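Local coordinates for protein ORF98 PTP-2 (Cydia pomonella granulosis virus, PDB 6I28) that is probably a dual-specificity protein phosphatase, removing phosphate from tyrosine and from serine or threonine, possibly in MAP kinases, at residues Met8-Phe19 and Gly22-Phe33. Numbering follows the deposited sequence.
Sequences MYDATRINQDLF and GFYGDVIAMRHF
Both Tyr9 and Phe33 set CG trans to the backbone nitrogen, with chi1 of 167° and -179°, which carries each ring into the gap between the N-terminal arm and the first helix, and there the two side chains cross at about a right angle. The edge of Tyr9, led by CD2, points at the face of Phe33 in an edge-to-face pair whose centroids lie 5.5 Å apart. Phe33 in turn presents its own edge to the face of Phe19 in an offset edge-to-face pair, CZ of Phe33 coming within 3.5 Å of CD2 of Phe19, while the methyl of Ala11 rests over one face of Phe33 as a CH-pi contact. Three aromatic rings thus form a cluster in which edges meet faces, which joins the arm and the first two strands to the helix. Met30 runs alongside Tyr9 in the same direction, its CG over the ring face, 4.1 Å from the centroid, and its sulfur placed obliquely as a Met-aromatic contact.

One hydrogen bond holds the far end of the tyrosine, and two more tie the neighbouring backbone and carboxylate. Tyr9 OH donates to Gly22 O over a short 2.5 Å, the donor lying 20° out of the plane of that carbonyl. Next to it, Gly22 N donates to Asp10 O at 3.1 Å. Asp10 OD2 receives Tyr24 OH at 2.6 Å on its anti lone pair, and the same oxygen forms a salt bridge with Arg138, which would help keep the carboxylate ionised. At the backbone, a water bridges Tyr9 N and Ala29 O.

The arm thereby packs against helix 27-36, which Asp26 N-caps. Tyr9, Phe19 and Met30 all reach strand 100-103 in the central sheet of the phosphatase fold, Met30 also touches helix 51-57, and strand 11-13 forms one outer edge of that sheet, beside strand 18-21.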
loop_
_atom_site.group_PDB
_atom_site.type_symbol
_atom_site.label_atom_id
_atom_site.label_comp_id
_atom_site.label_asym_id
_atom_site.label_seq_id
_atom_site.Cartn_x
_atom_site.Cartn_y
_atom_site.Cartn_z
ATOM N N MET A 8 -5.599 10.781 16.649
ATOM C CA MET A 8 -6.722 10.055 16.008
ATOM C C MET A 8 -6.667 10.200 14.471
ATOM O O MET A 8 -7.706 10.225 13.788
ATOM C CB MET A 8 -8.057 10.556 16.540
ATOM C CG MET A 8 -8.159 12.058 16.623
ATOM S SD MET A 8 -8.430 12.823 15.023
ATOM C CE MET A 8 -7.545 14.374 15.197
ATOM N N TYR A 9 -5.464 10.288 13.913
ATOM C CA TYR A 9 -5.320 10.083 12.478
ATOM C C TYR A 9 -5.712 8.638 12.177
ATOM O O TYR A 9 -5.335 7.718 12.900
ATOM C CB TYR A 9 -3.895 10.425 12.028
ATOM C CG TYR A 9 -3.561 9.966 10.640
ATOM C CD1 TYR A 9 -4.103 10.569 9.517
ATOM C CD2 TYR A 9 -2.705 8.908 10.459
ATOM C CE1 TYR A 9 -3.776 10.088 8.231
ATOM C CE2 TYR A 9 -2.410 8.408 9.221
ATOM C CZ TYR A 9 -2.925 9.004 8.096
ATOM O OH TYR A 9 -2.609 8.498 6.835
ATOM N N ASP A 10 -6.510 8.450 11.128
ATOM C CA ASP A 10 -7.115 7.159 10.834
ATOM C C ASP A 10 -6.161 6.364 9.954
ATOM O O ASP A 10 -6.165 6.460 8.701
ATOM C CB ASP A 10 -8.482 7.327 10.181
ATOM C CG ASP A 10 -8.987 6.031 9.567
ATOM O OD1 ASP A 10 -8.952 4.991 10.276
ATOM O OD2 ASP A 10 -9.379 6.052 8.366
ATOM N N ALA A 11 -5.348 5.552 10.627
ATOM C CA ALA A 11 -4.485 4.565 10.017
ATOM C C ALA A 11 -4.354 3.373 10.960
ATOM O O ALA A 11 -4.462 3.502 12.186
ATOM C CB ALA A 11 -3.129 5.177 9.702
ATOM N N THR A 12 -4.062 2.224 10.376
ATOM C CA THR A 12 -4.058 0.957 11.080
ATOM C C THR A 12 -2.759 0.201 10.807
ATOM O O THR A 12 -2.292 0.147 9.659
ATOM C CB THR A 12 -5.247 0.118 10.634
ATOM O OG1 THR A 12 -6.429 0.918 10.578
ATOM C CG2 THR A 12 -5.451 -1.034 11.580
ATOM N N ARG A 13 -2.166 -0.361 11.857
ATOM C CA ARG A 13 -1.042 -1.259 11.652
ATOM C C ARG A 13 -1.542 -2.549 11.037
ATOM O O ARG A 13 -2.420 -3.210 11.617
ATOM C CB ARG A 13 -0.294 -1.570 12.948
ATOM C CG ARG A 13 0.960 -2.440 12.655
ATOM C CD ARG A 13 1.772 -2.801 13.907
ATOM N NE ARG A 13 2.650 -1.726 14.400
ATOM C CZ ARG A 13 3.822 -1.419 13.861
ATOM N NH1 ARG A 13 4.259 -2.074 12.807
ATOM N NH2 ARG A 13 4.568 -0.470 14.388
ATOM N N ILE A 14 -0.997 -2.910 9.879
ATOM C CA ILE A 14 -1.383 -4.146 9.192
ATOM C C ILE A 14 -0.490 -5.330 9.591
ATOM O O ILE A 14 -0.974 -6.446 9.816
ATOM C CB ILE A 14 -1.344 -3.912 7.658
ATOM C CG1 ILE A 14 -2.281 -2.779 7.229
ATOM C CG2 ILE A 14 -1.706 -5.198 6.885
ATOM C CD1 ILE A 14 -3.720 -2.955 7.769
ATOM N N ASN A 15 0.820 -5.151 9.650
ATOM C CA ASN A 15 1.772 -6.145 10.121
ATOM C C ASN A 15 2.989 -5.388 10.652
ATOM O O ASN A 15 2.923 -4.182 10.859
ATOM C CB ASN A 15 2.095 -7.172 9.026
ATOM C CG ASN A 15 2.826 -6.595 7.841
ATOM O OD1 ASN A 15 3.364 -5.476 7.872
ATOM N ND2 ASN A 15 2.870 -7.378 6.759
ATOM N N GLN A 16 4.097 -6.103 10.900
ATOM C CA GLN A 16 5.248 -5.444 11.510
ATOM C C GLN A 16 5.876 -4.410 10.585
ATOM O O GLN A 16 6.619 -3.563 11.066
ATOM C CB GLN A 16 6.291 -6.472 11.934
ATOM C CG GLN A 16 6.077 -6.984 13.389
ATOM C CD GLN A 16 5.568 -5.913 14.408
ATOM O OE1 GLN A 16 4.532 -6.093 15.064
ATOM N NE2 GLN A 16 6.297 -4.800 14.517
ATOM N N ASP A 17 5.570 -4.442 9.284
ATOM C CA ASP A 17 6.199 -3.550 8.309
ATOM C C ASP A 17 5.311 -2.440 7.773
ATOM O O ASP A 17 5.836 -1.457 7.225
ATOM C CB ASP A 17 6.678 -4.340 7.065
ATOM C CG ASP A 17 7.580 -5.480 7.385
ATOM O OD1 ASP A 17 8.503 -5.287 8.217
ATOM O OD2 ASP A 17 7.355 -6.639 6.826
ATOM N N LEU A 18 3.980 -2.572 7.854
ATOM C CA LEU A 18 3.056 -1.751 7.089
ATOM C C LEU A 18 1.932 -1.182 7.938
ATOM O O LEU A 18 1.355 -1.902 8.762
ATOM C CB LEU A 18 2.382 -2.572 5.956
ATOM C CG LEU A 18 3.247 -3.107 4.843
ATOM C CD1 LEU A 18 2.358 -3.894 3.907
ATOM C CD2 LEU A 18 4.018 -1.979 4.102
ATOM N N PHE A 19 1.657 0.108 7.733
ATOM C CA PHE A 19 0.419 0.806 8.080
ATOM C C PHE A 19 -0.358 1.197 6.826
ATOM O O PHE A 19 0.218 1.481 5.769
ATOM C CB PHE A 19 0.695 2.073 8.890
ATOM C CG PHE A 19 1.382 1.834 10.188
ATOM C CD1 PHE A 19 2.733 1.574 10.260
ATOM C CD2 PHE A 19 0.671 1.898 11.361
ATOM C CE1 PHE A 19 3.318 1.377 11.477
ATOM C CE2 PHE A 19 1.285 1.692 12.566
ATOM C CZ PHE A 19 2.587 1.425 12.619
ATOM N N GLY A 22 -5.746 6.866 5.683
ATOM C CA GLY A 22 -6.286 7.852 4.768
ATOM C C GLY A 22 -5.593 9.194 4.869
ATOM O O GLY A 22 -4.430 9.269 5.245
ATOM N N PHE A 23 -6.312 10.250 4.544
ATOM C CA PHE A 23 -5.845 11.620 4.704
ATOM C C PHE A 23 -7.073 12.511 4.660
ATOM O O PHE A 23 -7.879 12.439 3.711
ATOM C CB PHE A 23 -4.800 12.036 3.638
ATOM C CG PHE A 23 -4.347 13.474 3.820
ATOM C CD1 PHE A 23 -3.586 13.826 4.929
ATOM C CD2 PHE A 23 -4.708 14.466 2.917
ATOM C CE1 PHE A 23 -3.205 15.141 5.156
ATOM C CE2 PHE A 23 -4.327 15.780 3.137
ATOM C CZ PHE A 23 -3.583 16.113 4.279
ATOM N N TYR A 24 -7.211 13.385 5.663
ATOM C CA TYR A 24 -8.436 14.161 5.833
ATOM C C TYR A 24 -8.137 15.632 6.042
ATOM O O TYR A 24 -9.016 16.370 6.497
ATOM C CB TYR A 24 -9.270 13.615 6.996
ATOM C CG TYR A 24 -9.419 12.127 6.923
ATOM C CD1 TYR A 24 -10.488 11.552 6.252
ATOM C CD2 TYR A 24 -8.454 11.295 7.469
ATOM C CE1 TYR A 24 -10.606 10.172 6.150
ATOM C CE2 TYR A 24 -8.552 9.923 7.358
ATOM C CZ TYR A 24 -9.640 9.372 6.711
ATOM O OH TYR A 24 -9.748 8.001 6.614
ATOM N N GLY A 25 -6.933 16.069 5.672
ATOM C CA GLY A 25 -6.596 17.475 5.655
ATOM C C GLY A 25 -5.962 17.980 6.923
ATOM O O GLY A 25 -5.715 19.197 7.039
ATOM N N ASP A 26 -5.716 17.094 7.889
ATOM C CA ASP A 26 -5.017 17.447 9.118
ATOM C C ASP A 26 -3.640 16.799 9.052
ATOM O O ASP A 26 -3.426 15.649 9.466
ATOM C CB ASP A 26 -5.796 17.025 10.345
ATOM C CG ASP A 26 -5.114 17.435 11.636
ATOM O OD1 ASP A 26 -3.951 17.913 11.618
ATOM O OD2 ASP A 26 -5.739 17.265 12.689
ATOM N N VAL A 27 -2.678 17.551 8.537
ATOM C CA VAL A 27 -1.345 16.981 8.466
ATOM C C VAL A 27 -0.734 16.870 9.852
ATOM O O VAL A 27 0.192 16.081 10.044
ATOM C CB VAL A 27 -0.441 17.810 7.540
ATOM C CG1 VAL A 27 -0.964 17.769 6.119
ATOM C CG2 VAL A 27 -0.371 19.234 8.007
ATOM N N ILE A 28 -1.204 17.665 10.819
ATOM C CA ILE A 28 -0.619 17.640 12.164
ATOM C C ILE A 28 -0.951 16.331 12.861
ATOM O O ILE A 28 -0.083 15.689 13.469
ATOM C CB ILE A 28 -1.105 18.844 12.999
ATOM C CG1 ILE A 28 -0.667 20.150 12.333
ATOM C CG2 ILE A 28 -0.554 18.762 14.398
ATOM C CD1 ILE A 28 0.823 20.389 12.330
ATOM N N ALA A 29 -2.214 15.919 12.794
ATOM C CA ALA A 29 -2.580 14.587 13.264
ATOM C C ALA A 29 -1.749 13.501 12.574
ATOM O O ALA A 29 -1.246 12.585 13.220
ATOM C CB ALA A 29 -4.074 14.369 13.040
ATOM N N MET A 30 -1.595 13.584 11.249
ATOM C CA MET A 30 -0.818 12.599 10.521
ATOM C C MET A 30 0.630 12.605 10.978
ATOM O O MET A 30 1.226 11.555 11.203
ATOM C CB MET A 30 -0.907 12.898 9.039
ATOM C CG MET A 30 -0.200 11.905 8.179
ATOM S SD MET A 30 -0.146 12.440 6.470
ATOM C CE MET A 30 0.249 10.938 5.710
ATOM N N ARG A 31 1.218 13.790 11.108
ATOM C CA ARG A 31 2.589 13.874 11.598
ATOM C C ARG A 31 2.713 13.267 12.987
ATOM O O ARG A 31 3.656 12.519 13.256
ATOM C CB ARG A 31 3.034 15.339 11.567
ATOM C CG ARG A 31 4.441 15.582 12.089
ATOM C CD ARG A 31 4.754 17.085 12.130
ATOM N NE ARG A 31 5.910 17.411 12.955
ATOM C CZ ARG A 31 7.165 17.453 12.514
ATOM N NH1 ARG A 31 7.441 17.191 11.243
ATOM N NH2 ARG A 31 8.151 17.778 13.357
ATOM N N HIS A 32 1.755 13.542 13.869
ATOM C CA HIS A 32 1.768 12.960 15.209
ATOM C C HIS A 32 1.731 11.436 15.161
ATOM O O HIS A 32 2.467 10.770 15.887
ATOM C CB HIS A 32 0.585 13.493 15.994
ATOM C CG HIS A 32 0.552 13.072 17.428
ATOM N ND1 HIS A 32 -0.273 12.065 17.891
ATOM C CD2 HIS A 32 1.207 13.547 18.514
ATOM C CE1 HIS A 32 -0.125 11.940 19.200
ATOM N NE2 HIS A 32 0.767 12.827 19.602
ATOM N N PHE A 33 0.910 10.866 14.276
ATOM C CA PHE A 33 0.838 9.411 14.139
ATOM C C PHE A 33 2.153 8.832 13.622
ATOM O O PHE A 33 2.657 7.823 14.148
ATOM C CB PHE A 33 -0.308 9.046 13.221
ATOM C CG PHE A 33 -0.477 7.571 13.028
ATOM C CD1 PHE A 33 0.330 6.852 12.136
ATOM C CD2 PHE A 33 -1.446 6.889 13.758
ATOM C CE1 PHE A 33 0.165 5.497 11.968
ATOM C CE2 PHE A 33 -1.613 5.553 13.594
ATOM C CZ PHE A 33 -0.799 4.834 12.688
HETATM O O HOH W 1 -3.007 11.444 15.221
#